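Local coordinates for protein globin (Chloroflexus aurantiacus, PDB 5D1V) that binds heme and, as a group II truncated hemoglobin of a thermophilic phototroph, probably binds and carries oxygen at the heme iron, at residues 40-43 with 44-47; 21-24 with 25-29. One frame throughout, in Å; residues are numbered along the deposited sequence.

Contact 1 (40-43 with 44-47); sequences DLEP and GKEH. With HEM (protoporphyrin IX containing Fe), chain C.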
loop_
_atom_site.group_PDB
_atom_site.type_symbol
_atom_site.label_atom_id
_atom_site.label_comp_id
_atom_site.label_asym_id
_atom_site.label_seq_id
_atom_site.Cartn_x
_atom_site.Cartn_y
_atom_site.Cartn_z
ATOM N N ASP A 40 28.649 3.066 3.841
ATOM C CA ASP A 40 28.404 4.512 3.875
ATOM C C ASP A 40 27.286 4.807 2.885
ATOM O O ASP A 40 27.454 4.619 1.671
ATOM C CB ASP A 40 29.674 5.313 3.510
ATOM C CG ASP A 40 29.455 6.835 3.518
ATOM O OD1 ASP A 40 28.322 7.296 3.821
ATOM O OD2 ASP A 40 30.442 7.567 3.240
ATOM N N LEU A 41 26.151 5.266 3.393
ATOM C CA LEU A 41 24.993 5.502 2.528
ATOM C C LEU A 41 25.018 6.853 1.824
ATOM O O LEU A 41 24.235 7.059 0.904
ATOM C CB LEU A 41 23.700 5.389 3.339
ATOM C CG LEU A 41 23.442 4.057 4.046
ATOM C CD1 LEU A 41 22.262 4.191 5.001
ATOM C CD2 LEU A 41 23.177 2.940 3.070
ATOM N N GLU A 42 25.881 7.771 2.247
ATOM C CA GLU A 42 25.717 9.178 1.844
ATOM C C GLU A 42 25.927 9.450 0.356
ATOM O O GLU A 42 25.139 10.204 -0.247
ATOM C CB GLU A 42 26.643 10.092 2.645
ATOM C CG GLU A 42 26.174 10.368 4.078
ATOM C CD GLU A 42 24.784 11.001 4.155
ATOM O OE1 GLU A 42 24.472 11.922 3.353
ATOM O OE2 GLU A 42 23.997 10.561 5.021
ATOM N N PRO A 43 26.981 8.871 -0.250
ATOM C CA PRO A 43 27.112 9.166 -1.682
ATOM C C PRO A 43 25.927 8.701 -2.509
ATOM O O PRO A 43 25.458 9.433 -3.369
ATOM C CB PRO A 43 28.385 8.412 -2.091
ATOM C CG PRO A 43 29.152 8.230 -0.826
ATOM C CD PRO A 43 28.138 8.114 0.277
ATOM N N GLY A 44 25.451 7.493 -2.247
ATOM C CA GLY A 44 24.314 6.931 -2.947
ATOM C C GLY A 44 23.023 7.684 -2.680
ATOM O O GLY A 44 22.200 7.847 -3.579
ATOM N N LYS A 45 22.850 8.153 -1.444
ATOM C CA LYS A 45 21.701 8.968 -1.079
ATOM C C LYS A 45 21.643 10.233 -1.922
ATOM O O LYS A 45 20.586 10.545 -2.476
ATOM C CB LYS A 45 21.743 9.313 0.414
ATOM C CG LYS A 45 20.573 10.103 0.918
ATOM C CD LYS A 45 20.772 10.422 2.418
ATOM C CE LYS A 45 19.648 11.315 2.905
ATOM N NZ LYS A 45 20.043 12.181 4.046
ATOM N N GLU A 46 22.779 10.925 -2.064
ATOM C CA GLU A 46 22.821 12.139 -2.870
ATOM C C GLU A 46 22.540 11.811 -4.334
ATOM O O GLU A 46 21.821 12.557 -5.007
ATOM C CB GLU A 46 24.168 12.867 -2.745
ATOM C CG GLU A 46 24.218 14.094 -3.676
ATOM C CD GLU A 46 25.412 14.989 -3.476
ATOM O OE1 GLU A 46 26.486 14.477 -3.089
ATOM O OE2 GLU A 46 25.269 16.208 -3.733
ATOM N N HIS A 47 23.082 10.690 -4.819
ATOM C CA HIS A 47 22.872 10.292 -6.207
ATOM C C HIS A 47 21.402 10.027 -6.434
ATOM O O HIS A 47 20.848 10.437 -7.461
ATOM C CB HIS A 47 23.706 9.051 -6.574
ATOM C CG HIS A 47 25.172 9.325 -6.608
ATOM N ND1 HIS A 47 26.124 8.348 -6.400
ATOM C CD2 HIS A 47 25.852 10.477 -6.813
ATOM C CE1 HIS A 47 27.323 8.891 -6.474
ATOM N NE2 HIS A 47 27.187 10.180 -6.730
HETATM C CHA HEM C . 21.003 2.998 -6.246
HETATM C CHB HEM C . 16.819 4.648 -8.081
HETATM C CHC HEM C . 14.718 0.372 -7.031
HETATM C CHD HEM C . 18.555 -0.653 -4.246
HETATM C C1A HEM C . 20.078 3.792 -6.873
HETATM C C2A HEM C . 20.350 5.055 -7.539
HETATM C C3A HEM C . 19.195 5.503 -8.053
HETATM C C4A HEM C . 18.151 4.532 -7.728
HETATM C CMA HEM C . 18.878 6.802 -8.854
HETATM C CAA HEM C . 21.747 5.709 -7.627
HETATM C CBA HEM C . 22.274 5.426 -9.044
HETATM C CGA HEM C . 23.720 5.883 -9.120
HETATM O O1A HEM C . 24.596 5.262 -8.473
HETATM O O2A HEM C . 24.010 6.863 -9.839
HETATM C C1B HEM C . 15.885 3.627 -7.973
HETATM C C2B HEM C . 14.533 3.640 -8.485
HETATM C C3B HEM C . 13.982 2.439 -8.197
HETATM C C4B HEM C . 14.938 1.660 -7.479
HETATM C CMB HEM C . 13.892 4.838 -9.226
HETATM C CAB HEM C . 12.574 1.873 -8.477
HETATM C CBB HEM C . 11.598 2.718 -8.811
HETATM C C1C HEM C . 15.552 -0.285 -6.160
HETATM C C2C HEM C . 15.283 -1.550 -5.492
HETATM C C3C HEM C . 16.379 -1.806 -4.732
HETATM C C4C HEM C . 17.329 -0.730 -4.869
HETATM C CMC HEM C . 13.992 -2.393 -5.702
HETATM C CAC HEM C . 16.604 -2.983 -3.783
HETATM C CBC HEM C . 15.495 -3.494 -3.260
HETATM C C1D HEM C . 19.581 0.201 -4.584
HETATM C C2D HEM C . 20.960 0.143 -4.112
HETATM C C3D HEM C . 21.637 1.156 -4.686
HETATM C C4D HEM C . 20.701 1.882 -5.521
HETATM C CMD HEM C . 21.514 -0.919 -3.150
HETATM C CAD HEM C . 23.120 1.518 -4.512
HETATM C CBD HEM C . 23.208 2.595 -3.440
HETATM C CGD HEM C . 24.620 3.052 -3.224
HETATM O O1D HEM C . 24.857 3.700 -2.173
HETATM O O2D HEM C . 25.498 2.758 -4.082
HETATM N NA HEM C . 18.728 3.500 -7.027
HETATM N NB HEM C . 16.099 2.404 -7.372
HETATM N NC HEM C . 16.806 0.152 -5.778
HETATM N ND HEM C . 19.479 1.269 -5.436
HETATM FE FE HEM C . 17.765 1.823 -6.359
HETATM O O HOH W 1 26.713 5.236 -0.963
HETATM O O HOH W 2 22.507 13.678 4.129
HETATM O O HOH W 3 20.864 10.321 5.646
HETATM O O HOH W 4 27.367 11.676 -3.969
HETATM O O HOH W 5 17.245 2.903 -4.562
#

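Contact 2 (21-24 with 25-29); sequences DIFY and ARVEA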
loop_
_atom_site.group_PDB
_atom_site.type_symbol
_atom_site.label_atom_id
_atom_site.label_comp_id
_atom_site.label_asym_id
_atom_site.label_seq_id
_atom_site.Cartn_x
_atom_site.Cartn_y
_atom_site.Cartn_z
ATOM N N ASP A 21 15.364 11.840 2.543
ATOM C CA ASP A 21 15.684 11.666 3.961
ATOM C C ASP A 21 14.759 10.604 4.588
ATOM O O ASP A 21 15.201 9.746 5.347
ATOM C CB ASP A 21 15.550 12.972 4.761
ATOM C CG ASP A 21 16.712 13.951 4.549
ATOM O OD1 ASP A 21 17.687 13.643 3.836
ATOM O OD2 ASP A 21 16.636 15.043 5.132
ATOM N N ILE A 22 13.474 10.683 4.292
ATOM C CA ILE A 22 12.500 9.808 4.933
ATOM C C ILE A 22 12.697 8.387 4.398
ATOM O O ILE A 22 12.662 7.392 5.138
ATOM C CB ILE A 22 11.086 10.338 4.708
ATOM C CG1 ILE A 22 10.890 11.623 5.508
ATOM C CG2 ILE A 22 10.040 9.319 5.164
ATOM C CD1 ILE A 22 9.629 12.393 5.099
ATOM N N PHE A 23 12.918 8.304 3.093
ATOM C CA PHE A 23 13.091 7.026 2.420
ATOM C C PHE A 23 14.330 6.336 3.000
ATOM O O PHE A 23 14.257 5.186 3.406
ATOM C CB PHE A 23 13.212 7.224 0.914
ATOM C CG PHE A 23 13.584 5.982 0.172
ATOM C CD1 PHE A 23 12.645 4.991 -0.026
ATOM C CD2 PHE A 23 14.861 5.797 -0.320
ATOM C CE1 PHE A 23 12.956 3.846 -0.706
ATOM C CE2 PHE A 23 15.190 4.624 -1.009
ATOM C CZ PHE A 23 14.226 3.653 -1.189
ATOM N N TYR A 24 15.451 7.049 3.068
ATOM C CA TYR A 24 16.690 6.426 3.519
ATOM C C TYR A 24 16.643 6.040 4.997
ATOM O O TYR A 24 17.228 5.028 5.391
ATOM C CB TYR A 24 17.873 7.341 3.220
ATOM C CG TYR A 24 18.609 6.870 1.985
ATOM C CD1 TYR A 24 18.149 7.167 0.717
ATOM C CD2 TYR A 24 19.741 6.093 2.097
ATOM C CE1 TYR A 24 18.795 6.708 -0.409
ATOM C CE2 TYR A 24 20.402 5.634 0.992
ATOM C CZ TYR A 24 19.925 5.934 -0.272
ATOM O OH TYR A 24 20.603 5.480 -1.377
ATOM N N ALA A 25 15.915 6.801 5.807
ATOM C CA ALA A 25 15.769 6.441 7.218
ATOM C C ALA A 25 15.101 5.076 7.336
ATOM O O ALA A 25 15.494 4.231 8.162
ATOM C CB ALA A 25 14.959 7.505 7.979
ATOM N N ARG A 26 14.096 4.870 6.500
ATOM C CA ARG A 26 13.358 3.623 6.449
ATOM C C ARG A 26 14.217 2.498 5.892
ATOM O O ARG A 26 14.212 1.402 6.421
ATOM C CB ARG A 26 12.079 3.818 5.616
ATOM C CG ARG A 26 11.146 4.765 6.312
ATOM C CD ARG A 26 9.946 5.135 5.506
ATOM N NE ARG A 26 9.137 3.945 5.376
ATOM C CZ ARG A 26 7.960 3.740 5.948
ATOM N NH1 ARG A 26 7.371 4.668 6.688
ATOM N NH2 ARG A 26 7.366 2.582 5.748
ATOM N N VAL A 27 14.968 2.768 4.833
ATOM C CA VAL A 27 15.895 1.774 4.295
ATOM C C VAL A 27 16.860 1.327 5.378
ATOM O O VAL A 27 17.074 0.133 5.576
ATOM C CB VAL A 27 16.661 2.334 3.087
ATOM C CG1 VAL A 27 17.778 1.400 2.650
ATOM C CG2 VAL A 27 15.714 2.582 1.974
ATOM N N GLU A 28 17.419 2.276 6.125
ATOM C CA GLU A 28 18.459 1.927 7.070
ATOM C C GLU A 28 17.872 1.014 8.145
ATOM O O GLU A 28 18.564 0.154 8.675
ATOM C CB GLU A 28 19.087 3.180 7.691
ATOM C CG GLU A 28 20.429 2.881 8.360
ATOM C CD GLU A 28 21.338 4.095 8.462
ATOM O OE1 GLU A 28 20.881 5.230 8.194
ATOM O OE2 GLU A 28 22.517 3.902 8.810
ATOM N N ALA A 29 16.587 1.196 8.449
ATOM C CA ALA A 29 15.932 0.455 9.538
ATOM C C ALA A 29 15.260 -0.837 9.075
ATOM O O ALA A 29 14.613 -1.520 9.878
ATOM C CB ALA A 29 14.911 1.346 10.227
#

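Contact 1 (40-43 with 44-47)
K45 N donates to L41 O at 2.9 Å, E46 N reaches E42 O, and H47 N closes on P43 O: three i to i+4 bonds that set up the first turns of helix 42-55 in this truncated globin. Just before them, the D40 carboxylate caps the turn, its OD1 taking the E42 N-H from above the carboxylate plane at 2.9 Å. G44 N finds its acceptor in a water that also donates to D40 O and, with its oxygen 2.7 Å from heme O1D, to the propionate, so the helix start is tied to the cofactor. A CB on G44 would run into that propionate oxygen. The E42 and K45 side chains lie alongside each other. Their charged ends stay 4.4 Å apart (E42 OE2 to K45 NZ), bridged by two waters, each accepting from NZ and donating to one carboxylate oxygen, while D21 forms the salt bridge to NZ. H47, predicted to be a distal iron ligand, does not coordinate here; a water sits on the iron. With CG beside its backbone N (chi1 -69°), the imidazole turns one face over P43 O. Put in its place, an alanine would probably leave P43 O to its backbone and water partners, with a gap beside propionate O1A. P43 O also accepts from a water at 3.0 Å, which donates in turn to E46 OE1.

Contact 2 (21-24 with 25-29)
D21 O accepts the A25 N-H at 3.1 Å, the first of four successive i to i+4 bonds in the last turns of helix 13-28 of this globin. The D21 carboxylate pairs with K45 of the next helix, so D21 holds its own helix through the backbone and its neighbour through the side chain. I22 O takes the R26 N-H at 3.2 Å, and the R26 methylenes curl past the same carbonyl, with CG 3.3 Å from I22 O. The two side chains run alongside each other, I22 CG2 resting loosely on R26 CD. A bend at chi3 (68°) turns the arginine head aside, where NE donates to H91 on helix 82-98.

F23 carries the main side-chain contact. Its carbonyl accepts the V27 N-H at 2.9 Å, and V27 CG2, standing beside its own backbone N, lies over the phenyl face. This CH-pi contact places the methyl 3.8 Å from the F23 ring centroid and 19° off the ring normal. V27 in turn leans on F37. F23 also meets the heme-binding W88 edge-to-face, which places F23 next to a residue of the heme site. Y24 O then receives the E28 N-H at 2.9 Å, while the phenol extends off the helix toward K45 and Q48 and packs close to the heme.

The chemistry therefore divides round the helix: F23 and V27 bury an apolar surface against the protein interior, whereas D21 and R26 send their charged ends to neighbouring helices, so that packing and polar links together probably fix how this helix is seated.

Overall arrangement
Contact 2, near the C-terminal end of helix 13-28, precedes contact 1, at the start of helix 42-55; the two helices follow each other in the chain, and the contact centres lie about 12 Å apart. Both lie in the single globin domain. They meet directly: K45 NZ forms a salt bridge with D21 OD1 at 2.8 Å, the Y24 hydroxyl packs against the backbone of G44 and K45, and L41 CD1 touches E28 CD. Both contacts lie near the heme. The two helix segments thus form adjoining parts of the heme surroundings, joined by one salt bridge and van der Waals packing.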